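Local atomic coordinates of acetone carboxylase alpha subunit (Xanthobacter autotrophicus Py2, PDB entry 5M45), a protein that forms one subunit of a six-chain carboxylase assembly, belongs to the hydantoinase B/oxoprolinase family and carries a bound manganese ion. Residues I244-L247 / V248-V252; V68-A71 / R72-K76; G21-L24 / K25-R28; L94-A97 / A98-L102. All coordinates share one frame; numbering follows the deposited sequence.

In the fold
The four contacts form a chain: contact 1 touches contacts 2 and 4, and contact 4 touches contact 3. Contacts 1 and 2 lie along helices 227-255 and 54-75, which pack against each other, and both also rest on strand 90-95. Contact 4 is the hairpin that closes this strand with strand 101-104 at one margin of an antiparallel sheet. Contact 3, the N-terminal start of helix 24-38, stays about 14 Å from contact 1 and 19 Å from contact 2 at its nearest atoms. Contact 4 is wholly buried, with an asparagine side chain bonded into its turn, whereas the other three are only partly buried. Contacts 1 and 2 pair apolar inner faces with charged outer ones, and contact 3 relies on capping groups.

Contact 1. Residues I244-L247 / V248-V252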
# COMPACT_ATOMS: atom_id res chain seq x y z
N ILE A 244 8.19 23.17 -18.78
CA ILE A 244 9.58 22.92 -19.21
C ILE A 244 9.62 22.21 -20.57
O ILE A 244 10.43 22.59 -21.42
CB ILE A 244 10.39 22.19 -18.11
CG1 ILE A 244 10.63 23.13 -16.91
CG2 ILE A 244 11.73 21.67 -18.65
CD1 ILE A 244 10.84 22.36 -15.60
N ARG A 245 8.78 21.19 -20.78
CA ARG A 245 8.69 20.51 -22.10
C ARG A 245 8.43 21.53 -23.23
O ARG A 245 9.10 21.51 -24.27
CB ARG A 245 7.62 19.43 -22.11
CG ARG A 245 7.56 18.62 -23.43
CD ARG A 245 6.42 17.60 -23.45
NE ARG A 245 5.13 18.28 -23.33
CZ ARG A 245 3.96 17.67 -23.12
NH1 ARG A 245 3.86 16.35 -23.00
NH2 ARG A 245 2.85 18.41 -23.05
N LYS A 246 7.49 22.42 -23.00
CA LYS A 246 7.17 23.45 -23.99
C LYS A 246 8.35 24.37 -24.27
O LYS A 246 8.65 24.69 -25.42
CB LYS A 246 5.97 24.24 -23.52
CG LYS A 246 5.45 25.25 -24.53
CD LYS A 246 4.19 25.87 -23.93
CE LYS A 246 4.05 27.36 -24.21
NZ LYS A 246 2.91 27.58 -25.15
N LEU A 247 9.02 24.81 -23.21
CA LEU A 247 10.22 25.66 -23.38
C LEU A 247 11.35 24.95 -24.17
O LEU A 247 11.96 25.55 -25.08
CB LEU A 247 10.72 26.16 -22.03
CG LEU A 247 12.07 26.90 -22.15
CD1 LEU A 247 11.86 28.27 -22.77
CD2 LEU A 247 12.77 27.01 -20.84
N VAL A 248 11.59 23.67 -23.88
CA VAL A 248 12.61 22.92 -24.64
C VAL A 248 12.23 22.86 -26.15
O VAL A 248 13.09 23.10 -27.00
CB VAL A 248 12.90 21.50 -24.06
CG1 VAL A 248 13.79 20.66 -24.98
CG2 VAL A 248 13.56 21.65 -22.67
N GLU A 249 10.97 22.60 -26.45
CA GLU A 249 10.49 22.58 -27.84
C GLU A 249 10.73 23.94 -28.55
O GLU A 249 11.13 23.96 -29.70
CB GLU A 249 9.00 22.17 -27.92
CG GLU A 249 8.77 20.67 -27.64
CD GLU A 249 7.27 20.29 -27.39
OE1 GLU A 249 6.43 21.21 -27.25
OE2 GLU A 249 6.94 19.06 -27.32
N GLU A 250 10.49 25.06 -27.84
CA GLU A 250 10.72 26.40 -28.38
C GLU A 250 12.19 26.69 -28.62
O GLU A 250 12.55 27.27 -29.65
CB GLU A 250 10.11 27.47 -27.45
CG GLU A 250 8.58 27.56 -27.56
CD GLU A 250 7.86 28.27 -26.42
OE1 GLU A 250 8.52 28.73 -25.45
OE2 GLU A 250 6.59 28.34 -26.48
N VAL A 251 13.04 26.32 -27.67
CA VAL A 251 14.49 26.49 -27.78
C VAL A 251 15.05 25.70 -28.94
O VAL A 251 15.85 26.22 -29.72
CB VAL A 251 15.20 26.15 -26.43
CG1 VAL A 251 16.70 26.02 -26.59
CG2 VAL A 251 14.88 27.22 -25.39
N VAL A 252 14.63 24.45 -29.09
CA VAL A 252 15.06 23.63 -30.23
C VAL A 252 14.59 24.24 -31.57
O VAL A 252 15.37 24.31 -32.53
CB VAL A 252 14.60 22.17 -30.09
CG1 VAL A 252 14.85 21.38 -31.38
CG2 VAL A 252 15.31 21.51 -28.90
O HOH W 1 4.52 20.79 -25.46
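Lys-246 and Glu-250 meet one turn apart on the outer face of the helix, with OE2 of Glu-250 lying 3.5 Å from CE of Lys-246. The lysine chain bends at its last two torsions (chi3 142°, chi4 111°), leaving NZ 4.0 Å from Glu-250 OE2, a long salt bridge. Arg-245 and Glu-249 instead run alongside each other with guanidinium and carboxylate planes nearly parallel, 5° apart. The Glu-249 oxygen stands well out of the guanidinium plane, and 4.5 Å separates NE of Arg-245 from OE2 of Glu-249, so any attraction is probably of charge, with no N-H directed at the oxygen. A water links them, donating to Glu-249 OE1 and weakly accepting from Arg-245 NE, while the arginine's firmer partner is Asp-210. This is the pattern of an amphipathic alpha-helix, here within helix 227-255. On a neighbouring flank CD1 of Leu-247 touches CG2 of Val-251 at 4.1 Å, the same methyl also lying close to Leu-247 O. Straight i to i+4 bonds set this spacing, among them Val-251 N to Leu-247 O at 2.9 Å. Further inward, Val-248 packs on Ile-160 and Tyr-260, while Val-251 rests on Leu-60 and Arg-63 of helix 54-75.

Contact 2. Residues V68-A71 / R72-K76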
# COMPACT_ATOMS: atom_id res chain seq x y z
N VAL A 68 13.64 26.39 -15.85
CA VAL A 68 13.47 25.55 -14.65
C VAL A 68 13.21 26.34 -13.35
O VAL A 68 12.40 25.95 -12.51
CB VAL A 68 14.58 24.47 -14.45
CG1 VAL A 68 14.60 23.50 -15.61
CG2 VAL A 68 15.95 25.09 -14.29
N VAL A 69 13.88 27.48 -13.20
CA VAL A 69 13.63 28.37 -12.03
C VAL A 69 12.18 28.88 -12.05
O VAL A 69 11.49 28.87 -11.03
CB VAL A 69 14.65 29.53 -11.99
CG1 VAL A 69 14.23 30.61 -10.99
CG2 VAL A 69 16.03 28.98 -11.61
N ASP A 70 11.73 29.31 -13.24
CA ASP A 70 10.39 29.83 -13.43
C ASP A 70 9.30 28.76 -13.20
O ASP A 70 8.23 29.07 -12.66
CB ASP A 70 10.22 30.46 -14.81
CG ASP A 70 8.78 31.03 -15.02
OD1 ASP A 70 8.38 31.95 -14.29
OD2 ASP A 70 8.06 30.50 -15.90
N ALA A 71 9.57 27.52 -13.61
CA ALA A 71 8.62 26.44 -13.35
C ALA A 71 8.35 26.25 -11.84
O ALA A 71 7.18 26.16 -11.41
CB ALA A 71 9.12 25.15 -13.97
N ARG A 72 9.41 26.23 -11.03
CA ARG A 72 9.25 26.12 -9.59
C ARG A 72 8.49 27.33 -8.99
O ARG A 72 7.54 27.16 -8.21
CB ARG A 72 10.61 25.94 -8.91
CG ARG A 72 10.55 26.00 -7.38
CD ARG A 72 11.80 25.38 -6.79
NE ARG A 72 11.88 25.50 -5.34
CZ ARG A 72 12.32 26.57 -4.68
NH1 ARG A 72 12.76 27.66 -5.33
NH2 ARG A 72 12.36 26.55 -3.36
N GLU A 73 8.92 28.54 -9.35
CA GLU A 73 8.33 29.77 -8.81
C GLU A 73 6.83 29.90 -9.15
O GLU A 73 6.03 30.34 -8.32
CB GLU A 73 9.15 30.99 -9.31
CG GLU A 73 8.57 32.38 -9.01
CD GLU A 73 8.63 32.78 -7.54
OE1 GLU A 73 9.37 32.15 -6.76
OE2 GLU A 73 7.95 33.82 -7.19
N THR A 74 6.46 29.50 -10.37
CA THR A 74 5.08 29.61 -10.86
C THR A 74 4.18 28.46 -10.43
O THR A 74 3.07 28.68 -9.90
CB THR A 74 5.10 29.71 -12.41
OG1 THR A 74 5.83 30.88 -12.76
CG2 THR A 74 3.71 29.81 -13.03
N ALA A 75 4.62 27.21 -10.65
CA ALA A 75 3.76 26.06 -10.38
C ALA A 75 3.41 25.89 -8.90
O ALA A 75 2.36 25.38 -8.60
CB ALA A 75 4.38 24.79 -10.90
N LYS A 76 4.26 26.37 -7.98
CA LYS A 76 3.97 26.20 -6.55
C LYS A 76 2.67 26.92 -6.11
O LYS A 76 2.10 26.56 -5.07
CB LYS A 76 5.15 26.59 -5.68
CG LYS A 76 5.43 28.09 -5.57
CD LYS A 76 6.74 28.29 -4.81
CE LYS A 76 7.17 29.73 -4.82
NZ LYS A 76 6.38 30.45 -3.78
O HOH W 2 12.29 28.93 -8.27
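Val-69 O receives the N-H of Glu-73 at 3.1 Å, in the regular i to i+4 pattern of an alpha-helix. The preceding bond, from Arg-72 N to Val-68 O, is weak, and the next two, from Thr-74 N to Asp-70 O and from Ala-75 N to Ala-71 O, are both 2.9 Å long. This is the last part of helix 54-75. Here the carbonyl of Asp-70 is gripped twice, because the hydroxyl OG1 of Thr-74 also donates to Asp-70 O, at 3.0 Å. The hydroxyl and the amide reach that oxygen from opposite faces of the carbonyl plane. What brings OG1 there is the first torsion of Thr-74 (chi1 -61°), which places the hydroxyl beside its own backbone N, facing the preceding turn, and the methyl beside the carbonyl carbon. The Asp-70 side chain crosses the threonine at a slant and brings OD1 to 3.2 Å from Thr-74 OG1. On another flank a water bridges the two segments, donating to Val-69 O at 2.9 Å and accepting from Arg-72 NH1. The extended Arg-72 chain carries its guanidinium away from the helix to the carbonyl of Gly-88, while the carboxylate of Glu-73 forms a salt bridge with a basic side chain of another protein chain. Ala-71 and Arg-72 lie on Phe-92 of strand 90-95, and Asp-70 and Thr-74 border Met-243 of helix 227-255. The helix end is thus held between a strand, a partner helix and a neighbouring subunit.

Contact 3. Residues G21-L24 / K25-R28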
# COMPACT_ATOMS: atom_id res chain seq x y z
N GLY A 21 18.56 6.53 -33.31
CA GLY A 21 18.14 5.14 -33.44
C GLY A 21 18.61 4.13 -32.41
O GLY A 21 18.24 2.95 -32.47
N GLU A 22 19.44 4.55 -31.46
CA GLU A 22 19.79 3.66 -30.36
C GLU A 22 18.58 3.44 -29.45
O GLU A 22 17.76 4.35 -29.26
CB GLU A 22 20.93 4.26 -29.54
CG GLU A 22 22.27 4.35 -30.26
CD GLU A 22 23.27 5.12 -29.42
OE1 GLU A 22 23.03 6.34 -29.16
OE2 GLU A 22 24.26 4.50 -28.97
N THR A 23 18.48 2.26 -28.85
CA THR A 23 17.59 2.10 -27.67
C THR A 23 18.13 2.93 -26.48
O THR A 23 19.30 3.32 -26.44
CB THR A 23 17.46 0.61 -27.20
OG1 THR A 23 18.73 0.12 -26.70
CG2 THR A 23 16.97 -0.28 -28.34
N LEU A 24 17.25 3.19 -25.52
CA LEU A 24 17.68 3.85 -24.25
C LEU A 24 18.88 3.16 -23.61
O LEU A 24 19.85 3.82 -23.20
CB LEU A 24 16.52 3.96 -23.26
CG LEU A 24 15.40 4.95 -23.57
CD1 LEU A 24 14.21 4.65 -22.67
CD2 LEU A 24 15.83 6.40 -23.40
N LYS A 25 18.84 1.83 -23.51
CA LYS A 25 19.93 1.06 -22.88
C LYS A 25 21.22 1.09 -23.71
O LYS A 25 22.30 1.27 -23.14
CB LYS A 25 19.51 -0.40 -22.59
CG LYS A 25 20.60 -1.20 -21.86
CD LYS A 25 20.10 -2.52 -21.30
CE LYS A 25 21.23 -3.47 -20.89
NZ LYS A 25 22.20 -2.81 -19.97
N GLU A 26 21.12 0.94 -25.04
CA GLU A 26 22.29 1.04 -25.94
C GLU A 26 22.98 2.39 -25.78
O GLU A 26 24.23 2.45 -25.68
CB GLU A 26 21.90 0.82 -27.41
CG GLU A 26 21.66 -0.65 -27.78
CD GLU A 26 20.95 -0.85 -29.11
OE1 GLU A 26 20.53 0.17 -29.74
OE2 GLU A 26 20.81 -2.05 -29.50
N HIS A 27 22.17 3.46 -25.74
CA HIS A 27 22.64 4.83 -25.61
C HIS A 27 23.40 5.05 -24.28
O HIS A 27 24.56 5.48 -24.26
CB HIS A 27 21.44 5.78 -25.74
CG HIS A 27 21.78 7.24 -25.75
ND1 HIS A 27 22.44 7.84 -26.80
CD2 HIS A 27 21.51 8.23 -24.87
CE1 HIS A 27 22.56 9.14 -26.57
NE2 HIS A 27 22.01 9.39 -25.40
N ARG A 28 22.75 4.74 -23.17
CA ARG A 28 23.39 4.88 -21.86
C ARG A 28 24.64 4.00 -21.72
O ARG A 28 25.67 4.47 -21.26
CB ARG A 28 22.41 4.60 -20.71
CG ARG A 28 23.09 4.74 -19.35
CD ARG A 28 22.16 4.81 -18.17
NE ARG A 28 22.94 5.00 -16.94
CZ ARG A 28 23.38 4.03 -16.14
NH1 ARG A 28 23.13 2.75 -16.38
NH2 ARG A 28 24.10 4.35 -15.06
O HOH W 3 19.10 0.21 -31.77
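Glu-22 and His-27 cross at about a right angle, the carboxylate and the imidazole standing 88° apart. The carboxylate comes to the edge of the ring, where ND1 of His-27 donates to OE1 of Glu-22 at 2.9 Å. The oxygen lies almost in the ring plane, yet the N-H meets it from above the carboxylate plane, so only the histidine side of this nearly straight bond is well aligned in plane. Beside this pair, Thr-23 and Glu-26 form a capping box at the first turn of helix 24-38. As N-cap, Thr-23 folds OG1 between its own backbone N and carbonyl carbon (chi1 66°) and accepts from Glu-26 N at 3.0 Å. Glu-26 answers by reaching back along its extended chain, so that its OE1 takes the N-H of Thr-23 at 3.1 Å, again from above the carboxylate plane. Behind the cap, Leu-24 packs on Ile-123 and Trp-169. Amides of the first helical turn, which have no preceding carbonyl to bind, can be served by such side chains, and the negative carboxylates near this N-terminus would be favoured by the helix dipole. Glu-22 also makes a salt bridge to Arg-30, and His-27 NE2 is hydrogen-bonded to Tyr-265, so the imidazole is tied at both nitrogens and its ring rotation is probably fixed.

Contact 4. Residues L94-A97 / A98-L102; sequences LYNA and AGDSL
Leu-94 and Leu-102 are joined by backbone and side chain alike, Leu-102 N donating to Leu-94 O at 2.9 Å in a nearly straight bond. A second inter-strand bond runs from Asn-96 N to Asp-100 O at 3.0 Å, and between the two Tyr-95 and Ser-101 form an antiparallel non-hydrogen-bonded pair. The chain reverses through a type I turn from Asn-96 to Gly-99, closed by Gly-99 N to Asn-96 O at 3.0 Å. With Gly-99 at positive phi (80°), this is a 3:5 beta hairpin of the type I turn plus G1 bulge kind, and it links strands 90-95 and 101-104 at the margin of a seven-stranded antiparallel sheet. Side-chain bonds also cross the turn. Asn-96 has CG tucked between its backbone N and carbonyl carbon (chi1 71°), which brings OD1 into the turn to accept from Asp-100 N at 3.2 Å, above the amide's carbonyl plane, and weakly from Ala-98 N. Its ND2 is taken by the carbonyl of Ala-264 and by Tyr-41. Asp-100 lies alongside it with the carboxylate plane 89° from the amide, and is held by Lys-120, Tyr-41 and Tyr-376, close to the bound 3,6,9,12,15-pentaoxaheptadecan-1-ol. The leucines make the apolar contact, CD2 of Leu-94 meeting CD2 of Leu-102 at 3.8 Å. Across the non-hydrogen-bonded pair, Tyr-95 CE2 is in van der Waals contact with Ser-101 CB, also at 3.8 Å. The tyrosine ring also brings CD2 to 3.3 Å from Gly-99 O, a buried carbonyl oxygen with no hydrogen-bond partner in the model.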
# COMPACT_ATOMS: atom_id res chain seq x y z
N LEU A 94 15.87 19.17 -15.52
CA LEU A 94 15.93 18.81 -16.95
C LEU A 94 17.04 17.75 -17.16
O LEU A 94 18.16 17.96 -16.69
CB LEU A 94 16.17 20.05 -17.81
CG LEU A 94 16.38 19.87 -19.32
CD1 LEU A 94 15.18 19.21 -20.00
CD2 LEU A 94 16.67 21.23 -19.94
N TYR A 95 16.71 16.64 -17.82
CA TYR A 95 17.64 15.52 -18.06
C TYR A 95 17.91 15.28 -19.56
O TYR A 95 17.04 15.53 -20.40
CB TYR A 95 17.10 14.20 -17.44
CG TYR A 95 16.90 14.28 -15.94
CD1 TYR A 95 15.71 14.77 -15.41
CD2 TYR A 95 17.90 13.86 -15.05
CE1 TYR A 95 15.52 14.85 -14.03
CE2 TYR A 95 17.71 13.96 -13.68
CZ TYR A 95 16.49 14.45 -13.18
OH TYR A 95 16.29 14.60 -11.81
N ASN A 96 19.11 14.79 -19.88
CA ASN A 96 19.40 14.24 -21.21
C ASN A 96 18.80 12.81 -21.35
O ASN A 96 18.25 12.28 -20.40
CB ASN A 96 20.92 14.34 -21.53
CG ASN A 96 21.79 13.39 -20.73
OD1 ASN A 96 21.37 12.32 -20.27
ND2 ASN A 96 23.07 13.78 -20.58
N ALA A 97 18.87 12.22 -22.54
CA ALA A 97 18.24 10.92 -22.83
C ALA A 97 18.72 9.79 -21.93
O ALA A 97 17.95 8.87 -21.63
CB ALA A 97 18.41 10.55 -24.28
N ALA A 98 19.97 9.87 -21.46
CA ALA A 98 20.55 8.86 -20.57
C ALA A 98 20.17 9.02 -19.09
O ALA A 98 20.67 8.27 -18.25
CB ALA A 98 22.07 8.84 -20.71
N GLY A 99 19.32 10.00 -18.77
CA GLY A 99 18.94 10.28 -17.38
C GLY A 99 19.91 11.09 -16.52
O GLY A 99 19.76 11.14 -15.30
N ASP A 100 20.92 11.71 -17.13
CA ASP A 100 21.81 12.62 -16.43
C ASP A 100 21.29 14.07 -16.47
O ASP A 100 20.90 14.56 -17.52
CB ASP A 100 23.20 12.55 -17.04
CG ASP A 100 23.84 11.17 -16.84
OD1 ASP A 100 24.00 10.79 -15.64
OD2 ASP A 100 24.22 10.52 -17.84
N SER A 101 21.29 14.75 -15.32
CA SER A 101 20.74 16.12 -15.23
C SER A 101 21.68 17.12 -15.88
O SER A 101 22.92 16.98 -15.75
CB SER A 101 20.48 16.52 -13.77
OG SER A 101 21.69 16.59 -13.03
N LEU A 102 21.10 18.08 -16.60
CA LEU A 102 21.81 19.21 -17.20
C LEU A 102 21.70 20.50 -16.36
O LEU A 102 22.65 21.25 -16.25
CB LEU A 102 21.16 19.63 -18.53
CG LEU A 102 20.94 19.04 -19.86
CD1 LEU A 102 20.10 17.80 -19.88
CD2 LEU A 102 20.26 20.14 -20.70